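Local coordinates for protein pre-crRNA processing endonuclease (Streptococcus mutans, PDB 4R0J) that probably cleaves CRISPR precursor transcripts into mature guide RNAs, as a Cas5 endonuclease of the subtype I-C antiviral defence system, at residues S8-A13 / K102-W107; A43-I48 / N59-V64; I126-I131 / V150-Q155. One frame throughout, in Å; residues are numbered along the deposited sequence. Where two conformers were deposited one is given.

Contact 1: residues S8-A13 / K102-W107; sequences SRNFYA and KFHFIW
Ser8 and Phe105 open an antiparallel pairing in the eight-stranded sheet of this Cas5-family protein, where strand 11-17 lies beside strand 97-107. Ser8 is loop, but its N and its OG pair with the O and N of Phe105, with OG in place of a backbone carbonyl. Ser8 N donates to Phe105 O at 2.8 Å, and Ser8 OG accepts from Phe105 N, also at 2.8 Å. OG sits between the backbone N and the carbonyl carbon (chi1 76°), which turns it to that N-H. OG in turn donates a hydrogen bond to Arg9 O. Ser8 CB sits over the centre of one face of the Phe105 ring, 3.5 Å from the centroid and 7° off the ring normal, a CH-pi contact.

Arg9 turns away from strand 97-107, and in the conformer given its NH2 forms a salt bridge with Glu128 OE1. The end of the Asn10 side chain comes close to strand 97-107, where ND2 meets Lys102 CE. A water bridges Asn10 OD1 and His104 ND1, and Arg7 also bonds to OD1.

Phe11 and Phe103 are a hydrogen-bonded antiparallel pair. Phe11 N reaches Phe103 O at 2.7 Å, nearly straight. Phe103 N returns a longer bond to Phe11 O. Phe11 CB stands over a face of the Phe103 ring, 3.5 Å from its CZ. The two rings are near parallel, but slid so far apart that they barely overlap. Helix 120-132 covers this face through Met127 and Ile131.

Tyr12 and Lys102 form the next, non-hydrogen-bonded pair, on the other face. Their side chains run alongside each other, with Tyr12 CE2 3.7 Å from Lys102 CG. Lys102 is fully extended. A water joins its NZ, at 3.1 Å, to the Tyr12 OH, at 2.7 Å.

Contact 2: residues A43-I48 / N59-V64; sequences ALQGII and NVITEV
Gln45 meets Asn59 because its side chain bends: CG is anti to the backbone N (chi1 -167°), and the chain then folds at chi2 (78°). This carries the amide from the side of helix 41-51 to the backbone of strand 57-66. Gln45 NE2 donates to Asn59 O at 2.9 Å. The bond is nearly straight at the hydrogen, and the acceptor lies in the Gln45 amide plane. NE2 lies 41° out of the Asn59 carbonyl plane and is therefore not on a lone pair. The other end of the amide is used too. A water donates to Gln45 OE1 at 2.6 Å and accepts from Ile61 N at 3.0 Å. The amide therefore grips two backbone positions, one directly and one through water, and this fixes its rotation.

The rest is van der Waals packing, mostly between aliphatic groups. Ile61 points at the helix. The Ile61 and Ile48 side chains run past each other in opposite directions, with CG1 of Ile61 3.8 Å from CG1 of Ile48. Ile61 CD1 lies against the Gln45 amide, 3.6 Å from OE1. One turn before Ile48, Leu44 CD1 touches Ile61 CG2 and also Val64 CB, the latter at 3.9 Å. Leu44 and Val64 cross at about a right angle. Ile48 CG2 rests on the Asn59 amide, 3.6 Å from ND2. That ND2 is held by Asp49 OD1 and Tyr52 O, which keep the amide beside the isoleucine.

Thr62 and Glu63 both face Lys102 of the neighbouring strand, a classic beta bulge. It lies between Ile61 and Val64, both of which point to the helix. The whole is a helix laid across an antiparallel sheet, its apolar side turned to the strands. Such packing is consistent with the ferredoxin-like core of the RAMP superfamily, to which Cas5 proteins belong.

Contact 3: residues I126-I131 / V150-Q155; sequences IMERSI and VDEISQ. With SO4 (sulfate ion), chain D.
Apolar contact centres on Ile131 of helix 120-132, which points at strand 147-152. Its CG2 reaches the strand, 3.5 Å from Glu152 CB. The Ile131 and Glu152 side chains cross at about a right angle. The same CG2 lies 4.2 Å from Val150 CG1, and Ile51 of helix 41-51 packs on both Ile131 and Val150.

Charged groups line the outer edge. Glu128 CG lies 3.9 Å from Glu152 OE2, and the two carboxylate planes are steeply inclined, 72° apart. No hydrogen bond joins the two segments. Arg132 instead makes salt bridges to both acids, while Arg9 forms only a long, weak ion pair with Glu152.

Within the helix, Ile126 O accepts two bonds, from Ser130 N at 2.8 Å and from Ser130 OG at 2.6 Å. They arrive from opposite faces of its plane.

On the exposed side, Arg129 binds a sulfate ion, probably from the crystallisation liquor. Arg129 NE donates to sulfate O2 at 3.1 Å, at the edge of the guanidinium. Its NH2 makes a weak bond to O3.

The chemistry implies that helix and strand are joined by apolar packing at Ile131 and, at the outer edge, by Arg132, which bridges both glutamates. This arginine probably offsets their like charges.

How the contacts relate
All three contacts reach the same antiparallel sheet. Contact 2 is nearest the chain centre, contact 1 is buried farther out, and contact 3 is only partly buried. Contact 1 joins strand to strand, so backbone bonds combine with aromatic packing. Contacts 2 and 3 each lay a helix on a strand and rely on aliphatic packing; contact 2 adds an amide grip, whereas contact 3 has charges along its outer edge. Strands 97-107 and 57-66 are neighbours, which ties contact 1 to contact 2 by backbone pairing and by Phe103 against Ile48. Strands 11-17 and 147-152 are neighbours as well, linking contact 1 to contact 3. Selenomethionine Met127 touches Asn59 between contacts 2 and 3.

Contact 1: residues S8-A13 / K102-W107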
loop_
_atom_site.group_PDB
_atom_site.type_symbol
_atom_site.label_atom_id
_atom_site.label_comp_id
_atom_site.label_asym_id
_atom_site.label_seq_id
_atom_site.Cartn_x
_atom_site.Cartn_y
_atom_site.Cartn_z
ATOM N N SER A 8 -1.046 -4.546 -16.369
ATOM C CA SER A 8 0.181 -3.816 -16.645
ATOM C C SER A 8 1.391 -4.640 -16.204
ATOM O O SER A 8 1.259 -5.668 -15.526
ATOM C CB SER A 8 0.198 -2.490 -15.883
ATOM O OG SER A 8 0.491 -2.689 -14.502
ATOM N N ARG A 9 2.565 -4.170 -16.610
ATOM C CA ARG A 9 3.786 -4.737 -16.062
ATOM C C ARG A 9 3.821 -4.515 -14.548
ATOM O O ARG A 9 3.092 -3.700 -13.989
ATOM C CB ARG A 9 5.026 -4.140 -16.731
ATOM C CG ARG A 9 5.339 -2.708 -16.330
ATOM C CD ARG A 9 6.673 -2.274 -16.911
ATOM N NE ARG A 9 7.066 -0.924 -16.511
ATOM C CZ ARG A 9 7.721 -0.626 -15.390
ATOM N NH1 ARG A 9 8.052 -1.580 -14.522
ATOM N NH2 ARG A 9 8.043 0.634 -15.133
ATOM N N ASN A 10 4.635 -5.316 -13.859
ATOM C CA ASN A 10 4.804 -5.073 -12.439
ATOM C C ASN A 10 5.610 -3.790 -12.307
ATOM O O ASN A 10 6.572 -3.574 -13.058
ATOM C CB ASN A 10 5.558 -6.224 -11.766
ATOM C CG ASN A 10 4.670 -7.420 -11.489
ATOM O OD1 ASN A 10 3.538 -7.275 -11.024
ATOM N ND2 ASN A 10 5.185 -8.616 -11.767
ATOM N N PHE A 11 5.215 -2.946 -11.367
ATOM C CA PHE A 11 5.959 -1.748 -11.038
ATOM C C PHE A 11 6.509 -1.899 -9.641
ATOM O O PHE A 11 5.913 -2.579 -8.799
ATOM C CB PHE A 11 5.047 -0.524 -11.074
ATOM C CG PHE A 11 4.599 -0.153 -12.453
ATOM C CD1 PHE A 11 5.421 0.588 -13.284
ATOM C CD2 PHE A 11 3.358 -0.550 -12.924
ATOM C CE1 PHE A 11 5.007 0.936 -14.568
ATOM C CE2 PHE A 11 2.937 -0.200 -14.202
ATOM C CZ PHE A 11 3.767 0.537 -15.027
ATOM N N TYR A 12 7.632 -1.238 -9.391
ATOM C CA TYR A 12 8.259 -1.290 -8.078
ATOM C C TYR A 12 8.595 0.106 -7.582
ATOM O O TYR A 12 9.267 0.878 -8.272
ATOM C CB TYR A 12 9.527 -2.145 -8.130
ATOM C CG TYR A 12 9.301 -3.527 -8.706
ATOM C CD1 TYR A 12 9.342 -3.740 -10.074
ATOM C CD2 TYR A 12 9.032 -4.614 -7.881
ATOM C CE1 TYR A 12 9.131 -4.991 -10.611
ATOM C CE2 TYR A 12 8.821 -5.880 -8.414
ATOM C CZ TYR A 12 8.865 -6.056 -9.777
ATOM O OH TYR A 12 8.652 -7.289 -10.333
ATOM N N ALA A 13 8.154 0.403 -6.368
ATOM C CA ALA A 13 8.375 1.704 -5.756
ATOM C C ALA A 13 8.979 1.548 -4.375
ATOM O O ALA A 13 8.620 0.640 -3.625
ATOM C CB ALA A 13 7.070 2.466 -5.660
ATOM N N LYS A 102 5.365 -3.734 -4.592
ATOM C CA LYS A 102 5.177 -4.329 -5.912
ATOM C C LYS A 102 3.697 -4.240 -6.266
ATOM O O LYS A 102 2.827 -4.660 -5.490
ATOM C CB LYS A 102 5.641 -5.783 -5.899
ATOM C CG LYS A 102 5.390 -6.549 -7.187
ATOM C CD LYS A 102 5.848 -8.010 -7.070
ATOM C CE LYS A 102 5.449 -8.811 -8.301
ATOM N NZ LYS A 102 5.830 -10.257 -8.165
ATOM N N PHE A 103 3.407 -3.676 -7.432
ATOM C CA PHE A 103 2.024 -3.455 -7.815
ATOM C C PHE A 103 1.886 -3.427 -9.328
ATOM O O PHE A 103 2.876 -3.368 -10.064
ATOM C CB PHE A 103 1.475 -2.157 -7.194
ATOM C CG PHE A 103 2.091 -0.904 -7.747
ATOM C CD1 PHE A 103 3.328 -0.463 -7.303
ATOM C CD2 PHE A 103 1.423 -0.164 -8.717
ATOM C CE1 PHE A 103 3.890 0.700 -7.818
ATOM C CE2 PHE A 103 1.982 0.999 -9.234
ATOM C CZ PHE A 103 3.210 1.431 -8.780
ATOM N N HIS A 104 0.644 -3.475 -9.783
ATOM C CA HIS A 104 0.354 -3.393 -11.203
ATOM C C HIS A 104 -1.015 -2.771 -11.297
ATOM O O HIS A 104 -1.659 -2.544 -10.276
ATOM C CB HIS A 104 0.351 -4.783 -11.845
ATOM C CG HIS A 104 -0.717 -5.698 -11.320
ATOM N ND1 HIS A 104 -0.519 -6.540 -10.244
ATOM C CD2 HIS A 104 -1.990 -5.912 -11.737
ATOM C CE1 HIS A 104 -1.626 -7.228 -10.017
ATOM N NE2 HIS A 104 -2.533 -6.869 -10.911
ATOM N N PHE A 105 -1.457 -2.477 -12.516
ATOM C CA PHE A 105 -2.838 -2.039 -12.682
ATOM C C PHE A 105 -3.587 -2.882 -13.704
ATOM O O PHE A 105 -2.985 -3.573 -14.534
ATOM C CB PHE A 105 -2.969 -0.528 -12.969
ATOM C CG PHE A 105 -2.297 -0.054 -14.235
ATOM C CD1 PHE A 105 -2.943 -0.142 -15.472
ATOM C CD2 PHE A 105 -1.054 0.562 -14.185
ATOM C CE1 PHE A 105 -2.335 0.329 -16.638
ATOM C CE2 PHE A 105 -0.447 1.042 -15.336
ATOM C CZ PHE A 105 -1.093 0.932 -16.570
ATOM N N ILE A 106 -4.910 -2.857 -13.576
ATOM C CA ILE A 106 -5.805 -3.559 -14.475
ATOM C C ILE A 106 -6.888 -2.548 -14.844
ATOM O O ILE A 106 -7.023 -1.520 -14.183
ATOM C CB ILE A 106 -6.460 -4.761 -13.776
ATOM C CG1 ILE A 106 -7.262 -4.298 -12.558
ATOM C CG2 ILE A 106 -5.388 -5.806 -13.348
ATOM C CD1 ILE A 106 -8.098 -5.402 -11.914
ATOM N N TRP A 107 -7.673 -2.849 -15.866
ATOM C CA TRP A 107 -8.773 -1.956 -16.227
ATOM C C TRP A 107 -9.887 -2.083 -15.190
ATOM O O TRP A 107 -10.159 -3.169 -14.681
ATOM C CB TRP A 107 -9.311 -2.257 -17.633
ATOM C CG TRP A 107 -8.294 -2.139 -18.737
ATOM C CD1 TRP A 107 -8.117 -3.003 -19.775
ATOM C CD2 TRP A 107 -7.309 -1.108 -18.903
ATOM N NE1 TRP A 107 -7.093 -2.574 -20.586
ATOM C CE2 TRP A 107 -6.569 -1.418 -20.064
ATOM C CE3 TRP A 107 -6.974 0.043 -18.176
ATOM C CZ2 TRP A 107 -5.526 -0.617 -20.527
ATOM C CZ3 TRP A 107 -5.936 0.839 -18.635
ATOM C CH2 TRP A 107 -5.224 0.504 -19.798
HETATM O O HOH W 1 1.965 -6.619 -8.840
HETATM O O HOH W 2 8.790 -9.568 -8.872
#

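Contact 2: residues A43-I48 / N59-V64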
loop_
_atom_site.group_PDB
_atom_site.type_symbol
_atom_site.label_atom_id
_atom_site.label_comp_id
_atom_site.label_asym_id
_atom_site.label_seq_id
_atom_site.Cartn_x
_atom_site.Cartn_y
_atom_site.Cartn_z
ATOM N N ALA A 43 -3.666 1.568 3.336
ATOM C CA ALA A 43 -2.635 2.601 3.342
ATOM C C ALA A 43 -1.782 2.560 2.088
ATOM O O ALA A 43 -1.466 3.607 1.513
ATOM C CB ALA A 43 -1.752 2.482 4.585
ATOM N N LEU A 44 -1.389 1.356 1.676
ATOM C CA LEU A 44 -0.571 1.197 0.479
ATOM C C LEU A 44 -1.333 1.633 -0.765
ATOM O O LEU A 44 -0.770 2.250 -1.655
ATOM C CB LEU A 44 -0.122 -0.245 0.327
ATOM C CG LEU A 44 0.810 -0.630 1.464
ATOM C CD1 LEU A 44 1.149 -2.102 1.346
ATOM C CD2 LEU A 44 2.077 0.229 1.399
ATOM N N GLN A 45 -2.610 1.285 -0.815
ATOM C CA GLN A 45 -3.476 1.722 -1.904
ATOM C C GLN A 45 -3.449 3.237 -2.014
ATOM O O GLN A 45 -3.402 3.782 -3.116
ATOM C CB GLN A 45 -4.921 1.287 -1.645
ATOM C CG GLN A 45 -5.827 1.419 -2.868
ATOM C CD GLN A 45 -5.614 0.289 -3.860
ATOM O OE1 GLN A 45 -5.488 -0.868 -3.472
ATOM N NE2 GLN A 45 -5.581 0.623 -5.147
ATOM N N GLY A 46 -3.499 3.913 -0.868
ATOM C CA GLY A 46 -3.565 5.369 -0.848
ATOM C C GLY A 46 -2.252 5.928 -1.348
ATOM O O GLY A 46 -2.217 6.924 -2.058
ATOM N N ILE A 47 -1.157 5.273 -0.977
ATOM C CA ILE A 47 0.157 5.712 -1.441
ATOM C C ILE A 47 0.318 5.555 -2.951
ATOM O O ILE A 47 0.734 6.491 -3.646
ATOM C CB ILE A 47 1.290 4.967 -0.696
ATOM C CG1 ILE A 47 1.292 5.395 0.774
ATOM C CG2 ILE A 47 2.634 5.291 -1.339
ATOM C CD1 ILE A 47 2.130 4.485 1.681
ATOM N N ILE A 48 -0.008 4.373 -3.465
ATOM C CA ILE A 48 0.145 4.100 -4.887
ATOM C C ILE A 48 -0.795 4.966 -5.721
ATOM O O ILE A 48 -0.403 5.477 -6.779
ATOM C CB ILE A 48 -0.077 2.601 -5.220
ATOM C CG1 ILE A 48 0.976 1.729 -4.526
ATOM C CG2 ILE A 48 -0.077 2.371 -6.747
ATOM C CD1 ILE A 48 2.407 2.203 -4.709
ATOM N N ASN A 59 -5.341 0.246 -9.438
ATOM C CA ASN A 59 -4.045 -0.185 -8.942
ATOM C C ASN A 59 -4.236 -1.366 -8.010
ATOM O O ASN A 59 -5.137 -1.358 -7.169
ATOM C CB ASN A 59 -3.346 0.947 -8.201
ATOM C CG ASN A 59 -2.809 1.994 -9.136
ATOM O OD1 ASN A 59 -2.299 1.676 -10.206
ATOM N ND2 ASN A 59 -2.944 3.251 -8.750
ATOM N N VAL A 60 -3.398 -2.378 -8.182
ATOM C CA VAL A 60 -3.494 -3.614 -7.416
ATOM C C VAL A 60 -2.152 -3.841 -6.752
ATOM O O VAL A 60 -1.161 -4.099 -7.414
ATOM C CB VAL A 60 -3.848 -4.816 -8.314
ATOM C CG1 VAL A 60 -3.969 -6.095 -7.480
ATOM C CG2 VAL A 60 -5.145 -4.549 -9.079
ATOM N N ILE A 61 -2.128 -3.694 -5.434
ATOM C CA ILE A 61 -0.902 -3.878 -4.664
ATOM C C ILE A 61 -0.817 -5.354 -4.322
ATOM O O ILE A 61 -1.736 -5.909 -3.720
ATOM C CB ILE A 61 -0.942 -3.034 -3.375
ATOM C CG1 ILE A 61 -0.802 -1.535 -3.694
ATOM C CG2 ILE A 61 0.168 -3.452 -2.425
ATOM C CD1 ILE A 61 -1.988 -0.915 -4.395
ATOM N N THR A 62 0.265 -6.002 -4.734
ATOM C CA THR A 62 0.396 -7.441 -4.485
ATOM C C THR A 62 1.354 -7.832 -3.353
ATOM O O THR A 62 1.159 -8.879 -2.731
ATOM C CB THR A 62 0.752 -8.226 -5.769
ATOM O OG1 THR A 62 2.032 -7.805 -6.257
ATOM C CG2 THR A 62 -0.309 -7.992 -6.845
ATOM N N GLU A 63 2.388 -7.029 -3.105
ATOM C CA GLU A 63 3.370 -7.360 -2.051
ATOM C C GLU A 63 4.068 -6.104 -1.540
ATOM O O GLU A 63 4.264 -5.146 -2.289
ATOM C CB GLU A 63 4.419 -8.361 -2.565
ATOM C CG GLU A 63 5.276 -9.031 -1.476
ATOM C CD GLU A 63 6.284 -10.024 -2.039
ATOM O OE1 GLU A 63 7.098 -9.634 -2.904
ATOM O OE2 GLU A 63 6.261 -11.201 -1.617
ATOM N N VAL A 64 4.432 -6.101 -0.264
ATOM C CA VAL A 64 5.263 -5.035 0.272
ATOM C C VAL A 64 6.414 -5.657 1.059
ATOM O O VAL A 64 6.249 -6.702 1.693
ATOM C CB VAL A 64 4.471 -4.041 1.170
ATOM C CG1 VAL A 64 3.885 -4.736 2.405
ATOM C CG2 VAL A 64 5.360 -2.874 1.593
HETATM O O HOH W 3 -4.731 -3.318 -4.084
#

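Contact 3: residues I126-I131 / V150-Q155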
loop_
_atom_site.group_PDB
_atom_site.type_symbol
_atom_site.label_atom_id
_atom_site.label_comp_id
_atom_site.label_asym_id
_atom_site.label_seq_id
_atom_site.Cartn_x
_atom_site.Cartn_y
_atom_site.Cartn_z
ATOM N N ILE A 126 2.882 6.803 -18.288
ATOM C CA ILE A 126 2.596 7.782 -17.252
ATOM C C ILE A 126 2.904 7.238 -15.852
ATOM O O ILE A 126 3.427 7.961 -15.002
ATOM C CB ILE A 126 1.139 8.263 -17.319
ATOM C CG1 ILE A 126 0.880 8.985 -18.647
ATOM C CG2 ILE A 126 0.834 9.171 -16.129
ATOM C CD1 ILE A 126 -0.578 9.334 -18.892
HETATM N N MSE A 127 2.584 5.967 -15.609
HETATM C CA MSE A 127 2.874 5.362 -14.307
HETATM C C MSE A 127 4.370 5.360 -14.060
HETATM O O MSE A 127 4.843 5.777 -13.003
HETATM C CB MSE A 127 2.326 3.939 -14.216
HETATM C CG MSE A 127 2.631 3.254 -12.903
HETATM SE SE MSE A 127 1.880 4.204 -11.363
HETATM C CE MSE A 127 0.021 3.697 -11.567
ATOM N N GLU A 128 5.109 4.895 -15.054
ATOM C CA GLU A 128 6.557 4.824 -14.958
ATOM C C GLU A 128 7.127 6.205 -14.651
ATOM O O GLU A 128 7.920 6.370 -13.723
ATOM C CB GLU A 128 7.130 4.270 -16.261
ATOM C CG GLU A 128 8.630 4.227 -16.329
ATOM C CD GLU A 128 9.112 3.528 -17.587
ATOM O OE1 GLU A 128 9.021 2.281 -17.640
ATOM O OE2 GLU A 128 9.565 4.222 -18.526
ATOM N N ARG A 129 6.701 7.197 -15.422
ATOM C CA ARG A 129 7.140 8.572 -15.228
ATOM C C ARG A 129 6.741 9.086 -13.846
ATOM O O ARG A 129 7.504 9.791 -13.194
ATOM C CB ARG A 129 6.537 9.467 -16.314
ATOM C CG ARG A 129 7.480 10.516 -16.864
ATOM C CD ARG A 129 7.204 10.756 -18.345
ATOM N NE ARG A 129 5.771 10.825 -18.629
ATOM C CZ ARG A 129 5.199 10.325 -19.722
ATOM N NH1 ARG A 129 5.934 9.715 -20.644
ATOM N NH2 ARG A 129 3.888 10.433 -19.894
ATOM N N SER A 130 5.541 8.719 -13.402
ATOM C CA SER A 130 5.017 9.181 -12.119
ATOM C C SER A 130 5.783 8.641 -10.912
ATOM O O SER A 130 6.052 9.384 -9.969
ATOM C CB SER A 130 3.534 8.837 -12.005
ATOM O OG SER A 130 2.805 9.512 -13.016
ATOM N N ILE A 131 6.125 7.353 -10.928
ATOM C CA ILE A 131 6.944 6.802 -9.865
ATOM C C ILE A 131 8.313 7.470 -9.889
ATOM O O ILE A 131 8.855 7.842 -8.846
ATOM C CB ILE A 131 7.135 5.280 -10.007
ATOM C CG1 ILE A 131 5.782 4.563 -10.100
ATOM C CG2 ILE A 131 7.983 4.733 -8.850
ATOM C CD1 ILE A 131 5.926 3.090 -10.513
ATOM N N VAL A 150 8.779 8.961 -2.462
ATOM C CA VAL A 150 8.679 7.828 -3.372
ATOM C C VAL A 150 9.759 7.912 -4.427
ATOM O O VAL A 150 9.997 8.981 -4.992
ATOM C CB VAL A 150 7.315 7.827 -4.101
ATOM C CG1 VAL A 150 7.361 6.932 -5.332
ATOM C CG2 VAL A 150 6.199 7.414 -3.160
ATOM N N ASP A 151 10.427 6.795 -4.697
ATOM C CA ASP A 151 11.274 6.713 -5.881
ATOM C C ASP A 151 11.147 5.341 -6.549
ATOM O O ASP A 151 10.640 4.396 -5.940
ATOM C CB ASP A 151 12.732 7.101 -5.578
ATOM C CG ASP A 151 13.466 6.071 -4.735
ATOM O OD1 ASP A 151 12.930 5.648 -3.689
ATOM O OD2 ASP A 151 14.601 5.702 -5.116
ATOM N N GLU A 152 11.545 5.245 -7.812
ATOM C CA GLU A 152 11.398 3.984 -8.529
ATOM C C GLU A 152 12.593 3.083 -8.274
ATOM O O GLU A 152 13.734 3.542 -8.231
ATOM C CB GLU A 152 11.212 4.202 -10.038
ATOM C CG GLU A 152 10.791 2.922 -10.780
ATOM C CD GLU A 152 10.523 3.131 -12.269
ATOM O OE1 GLU A 152 11.436 3.612 -12.977
ATOM O OE2 GLU A 152 9.402 2.802 -12.731
ATOM N N ILE A 153 12.322 1.797 -8.085
ATOM C CA ILE A 153 13.387 0.807 -8.028
ATOM C C ILE A 153 13.148 -0.246 -9.100
ATOM O O ILE A 153 12.041 -0.380 -9.611
ATOM C CB ILE A 153 13.461 0.125 -6.661
ATOM C CG1 ILE A 153 12.103 -0.469 -6.291
ATOM C CG2 ILE A 153 13.919 1.110 -5.600
ATOM C CD1 ILE A 153 12.144 -1.364 -5.064
ATOM N N SER A 154 14.196 -0.989 -9.433
ATOM C CA SER A 154 14.103 -2.059 -10.415
ATOM C C SER A 154 13.624 -3.335 -9.734
ATOM O O SER A 154 13.658 -3.438 -8.511
ATOM C CB SER A 154 15.469 -2.313 -11.041
ATOM O OG SER A 154 16.343 -2.901 -10.096
ATOM N N GLN A 155 13.179 -4.304 -10.527
ATOM C CA GLN A 155 12.802 -5.600 -9.978
ATOM C C GLN A 155 13.992 -6.220 -9.252
ATOM O O GLN A 155 13.837 -6.842 -8.207
ATOM C CB GLN A 155 12.339 -6.540 -11.091
ATOM C CG GLN A 155 11.884 -7.894 -10.581
ATOM C CD GLN A 155 11.556 -8.856 -11.704
ATOM O OE1 GLN A 155 11.478 -8.465 -12.868
ATOM N NE2 GLN A 155 11.365 -10.124 -11.360
HETATM S S SO4 D . 2.828 13.155 -17.632
HETATM O O1 SO4 D . 1.413 13.141 -17.272
HETATM O O2 SO4 D . 3.544 12.155 -16.844
HETATM O O3 SO4 D . 2.969 12.844 -19.050
HETATM O O4 SO4 D . 3.386 14.477 -17.359
#